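PDB 1MGT: protein (o6-methylguanine-dna methyltransferase) from Thermococcus kodakarensis, which repairs O6-methylguanine and O4-methylthymine in DNA by transferring the methyl group irreversibly to one of its own cysteines, a suicide reaction. Local coordinates for residues G22-A30 against R132-P140. Numbering follows the deposited sequence.
Sequences GRVQGIAFA and RNPYPIVVP. With SO4 (sulfate ion), chain D.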
loop_
_atom_site.group_PDB
_atom_site.type_symbol
_atom_site.label_atom_id
_atom_site.label_comp_id
_atom_site.label_asym_id
_atom_site.label_seq_id
_atom_site.Cartn_x
_atom_site.Cartn_y
_atom_site.Cartn_z
ATOM N N GLY A 22 -1.682 16.671 6.762
ATOM C CA GLY A 22 -3.140 17.017 6.578
ATOM C C GLY A 22 -3.916 15.724 6.297
ATOM O O GLY A 22 -4.932 15.452 6.946
ATOM N N ARG A 23 -3.480 14.972 5.311
ATOM C CA ARG A 23 -4.036 13.685 4.897
ATOM C C ARG A 23 -2.807 12.816 4.556
ATOM O O ARG A 23 -1.689 13.347 4.483
ATOM C CB ARG A 23 -5.002 13.793 3.740
ATOM C CG ARG A 23 -6.455 14.073 4.128
ATOM C CD ARG A 23 -7.354 13.987 2.877
ATOM N NE ARG A 23 -6.829 14.901 1.866
ATOM C CZ ARG A 23 -7.310 15.154 0.659
ATOM N NH1 ARG A 23 -8.398 14.549 0.205
ATOM N NH2 ARG A 23 -6.687 16.039 -0.125
ATOM N N VAL A 24 -2.995 11.525 4.353
ATOM C CA VAL A 24 -1.878 10.639 4.031
ATOM C C VAL A 24 -1.311 10.839 2.650
ATOM O O VAL A 24 -1.973 10.893 1.623
ATOM C CB VAL A 24 -2.307 9.169 4.249
ATOM C CG1 VAL A 24 -1.202 8.218 3.801
ATOM C CG2 VAL A 24 -2.720 8.925 5.693
ATOM N N GLN A 25 0.028 10.939 2.566
ATOM C CA GLN A 25 0.754 11.112 1.342
ATOM C C GLN A 25 1.460 9.811 0.932
ATOM O O GLN A 25 1.763 9.603 -0.239
ATOM C CB GLN A 25 1.857 12.195 1.533
ATOM C CG GLN A 25 1.244 13.598 1.702
ATOM C CD GLN A 25 2.332 14.639 1.944
ATOM O OE1 GLN A 25 3.079 14.482 2.900
ATOM N NE2 GLN A 25 2.433 15.667 1.100
ATOM N N GLY A 26 1.796 8.986 1.935
ATOM C CA GLY A 26 2.503 7.738 1.545
ATOM C C GLY A 26 2.601 6.806 2.729
ATOM O O GLY A 26 2.595 7.222 3.901
ATOM N N ILE A 27 2.678 5.506 2.423
ATOM C CA ILE A 27 2.790 4.490 3.464
ATOM C C ILE A 27 3.847 3.483 3.039
ATOM O O ILE A 27 3.962 3.205 1.844
ATOM C CB ILE A 27 1.472 3.660 3.576
ATOM C CG1 ILE A 27 0.314 4.558 3.978
ATOM C CG2 ILE A 27 1.646 2.496 4.548
ATOM C CD1 ILE A 27 -1.072 3.961 3.766
ATOM N N ALA A 28 4.627 2.983 4.011
ATOM C CA ALA A 28 5.610 1.959 3.707
ATOM C C ALA A 28 5.600 0.979 4.899
ATOM O O ALA A 28 5.186 1.317 5.989
ATOM C CB ALA A 28 7.026 2.456 3.490
ATOM N N PHE A 29 6.083 -0.247 4.657
ATOM C CA PHE A 29 6.131 -1.198 5.768
ATOM C C PHE A 29 7.291 -2.162 5.502
ATOM O O PHE A 29 7.737 -2.301 4.371
ATOM C CB PHE A 29 4.859 -1.941 6.036
ATOM C CG PHE A 29 4.535 -3.061 5.088
ATOM C CD1 PHE A 29 4.725 -4.376 5.478
ATOM C CD2 PHE A 29 4.049 -2.784 3.822
ATOM C CE1 PHE A 29 4.411 -5.427 4.617
ATOM C CE2 PHE A 29 3.737 -3.835 2.962
ATOM C CZ PHE A 29 3.926 -5.137 3.368
ATOM N N ALA A 30 7.753 -2.784 6.587
ATOM C CA ALA A 30 8.880 -3.716 6.415
ATOM C C ALA A 30 8.989 -4.510 7.730
ATOM O O ALA A 30 8.297 -4.190 8.703
ATOM C CB ALA A 30 10.166 -2.939 6.183
ATOM N N ARG A 132 3.820 1.585 -8.600
ATOM C CA ARG A 132 3.841 2.939 -8.098
ATOM C C ARG A 132 2.916 3.229 -6.956
ATOM O O ARG A 132 2.886 4.393 -6.524
ATOM C CB ARG A 132 3.536 3.921 -9.253
ATOM C CG ARG A 132 4.668 3.903 -10.301
ATOM C CD ARG A 132 4.173 4.477 -11.614
ATOM N NE ARG A 132 5.246 4.671 -12.589
ATOM C CZ ARG A 132 5.685 3.732 -13.420
ATOM N NH1 ARG A 132 5.141 2.513 -13.407
ATOM N NH2 ARG A 132 6.659 3.999 -14.287
ATOM N N ASN A 133 2.136 2.268 -6.467
ATOM C CA ASN A 133 1.200 2.557 -5.397
ATOM C C ASN A 133 1.902 3.132 -4.176
ATOM O O ASN A 133 2.715 2.453 -3.555
ATOM C CB ASN A 133 0.496 1.223 -5.036
ATOM C CG ASN A 133 -0.480 1.366 -3.893
ATOM O OD1 ASN A 133 -0.972 2.457 -3.632
ATOM N ND2 ASN A 133 -0.768 0.236 -3.241
ATOM N N PRO A 134 1.565 4.357 -3.788
ATOM C CA PRO A 134 2.176 4.964 -2.609
ATOM C C PRO A 134 1.465 4.569 -1.344
ATOM O O PRO A 134 1.816 4.943 -0.224
ATOM C CB PRO A 134 2.014 6.470 -2.908
ATOM C CG PRO A 134 0.748 6.565 -3.673
ATOM C CD PRO A 134 0.645 5.286 -4.467
ATOM N N TYR A 135 0.374 3.749 -1.436
ATOM C CA TYR A 135 -0.393 3.332 -0.313
ATOM C C TYR A 135 -0.541 1.804 -0.135
ATOM O O TYR A 135 -1.694 1.317 -0.114
ATOM C CB TYR A 135 -1.831 3.902 -0.427
ATOM C CG TYR A 135 -1.913 5.378 -0.790
ATOM C CD1 TYR A 135 -2.666 5.767 -1.889
ATOM C CD2 TYR A 135 -1.278 6.351 -0.029
ATOM C CE1 TYR A 135 -2.781 7.106 -2.229
ATOM C CE2 TYR A 135 -1.377 7.698 -0.377
ATOM C CZ TYR A 135 -2.122 8.062 -1.473
ATOM O OH TYR A 135 -2.251 9.393 -1.841
ATOM N N PRO A 136 0.530 1.106 0.039
ATOM C CA PRO A 136 0.478 -0.354 0.280
ATOM C C PRO A 136 -0.329 -0.598 1.537
ATOM O O PRO A 136 -0.541 0.265 2.420
ATOM C CB PRO A 136 1.908 -0.780 0.426
ATOM C CG PRO A 136 2.650 0.459 0.823
ATOM C CD PRO A 136 1.948 1.573 0.085
ATOM N N ILE A 137 -0.849 -1.825 1.667
ATOM C CA ILE A 137 -1.691 -2.275 2.739
ATOM C C ILE A 137 -3.118 -1.758 2.568
ATOM O O ILE A 137 -4.052 -2.543 2.329
ATOM C CB ILE A 137 -1.220 -2.020 4.173
ATOM C CG1 ILE A 137 0.198 -2.582 4.390
ATOM C CG2 ILE A 137 -2.196 -2.636 5.197
ATOM C CD1 ILE A 137 0.826 -2.039 5.671
ATOM N N VAL A 138 -3.328 -0.463 2.662
ATOM C CA VAL A 138 -4.654 0.131 2.547
ATOM C C VAL A 138 -5.186 -0.036 1.127
ATOM O O VAL A 138 -6.367 -0.425 1.035
ATOM C CB VAL A 138 -4.668 1.565 3.066
ATOM C CG1 VAL A 138 -4.142 1.558 4.521
ATOM C CG2 VAL A 138 -3.761 2.450 2.244
ATOM N N VAL A 139 -4.416 0.251 0.112
ATOM C CA VAL A 139 -4.875 0.013 -1.311
ATOM C C VAL A 139 -4.279 -1.377 -1.477
ATOM O O VAL A 139 -3.042 -1.565 -1.424
ATOM C CB VAL A 139 -4.296 1.049 -2.270
ATOM C CG1 VAL A 139 -4.408 0.576 -3.721
ATOM C CG2 VAL A 139 -5.053 2.371 -2.096
ATOM N N PRO A 140 -5.114 -2.407 -1.512
ATOM C CA PRO A 140 -4.605 -3.762 -1.502
ATOM C C PRO A 140 -3.999 -4.359 -2.700
ATOM O O PRO A 140 -4.474 -5.427 -3.196
ATOM C CB PRO A 140 -5.826 -4.524 -0.929
ATOM C CG PRO A 140 -6.960 -3.851 -1.643
ATOM C CD PRO A 140 -6.595 -2.360 -1.539
HETATM S S SO4 D . 6.500 8.313 -13.193
HETATM O O1 SO4 D . 6.398 9.709 -12.665
HETATM O O2 SO4 D . 6.987 7.392 -12.113
HETATM O O3 SO4 D . 7.469 8.284 -14.341
HETATM O O4 SO4 D . 5.166 7.834 -13.680
HETATM O O HOH W 1 -0.068 10.803 -1.881
#
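A single backbone hydrogen bond joins Ile27, on the edge strand 24-30, to Pro134 in an irregular, proline-rich loop. Ile27 N donates to Pro134 O (2.8 Å), almost in line with the C=O (174°). The same oxygen receives a CA-H...O contact from Gly26 CA at 3.4 Å. Here Gln25 and Gly26 form a classic beta bulge opposite Ile19. In Pro136 the ring puts CD where another residue would carry its N-H, and CD, at 3.1 Å, and CG pack on Ile27 O without a hydrogen bond. With CG1 of Ile27 anti to its carbonyl carbon (chi1 -62°), CD1 reaches Val138 CG2 at 3.4 Å, closer than usual for two carbons; branched aliphatic chains suit this buried, apolar place. Farther along, Phe29 presents CD2 to Ile137 CD1 (3.8 Å), while Pro136 CB meets the ring edge. An alanine in place of Phe29 would remove the ring, and is likely to leave Ile137 CD1 loosely packed and a gap beside Pro136. At the other end, Pro134 CG lies over the centre of the Tyr135 ring. The tyrosine hydroxyl donates to a water (2.6 Å), which donates in turn to Gln25 O, and it is also bonded to Phe86 N. Asn133 OD1 accepts from Tyr135 N (2.9 Å), closing an Asx turn that shapes the loop. Such an asparagine turn between helix 123-131 and the Pro-Cys active-site sequence is the Asn hinge of the MGMT family; here the hinge loop, leading to Cys141, the inferred methyl-accepting nucleophile, is held against the N-terminal domain's sheet.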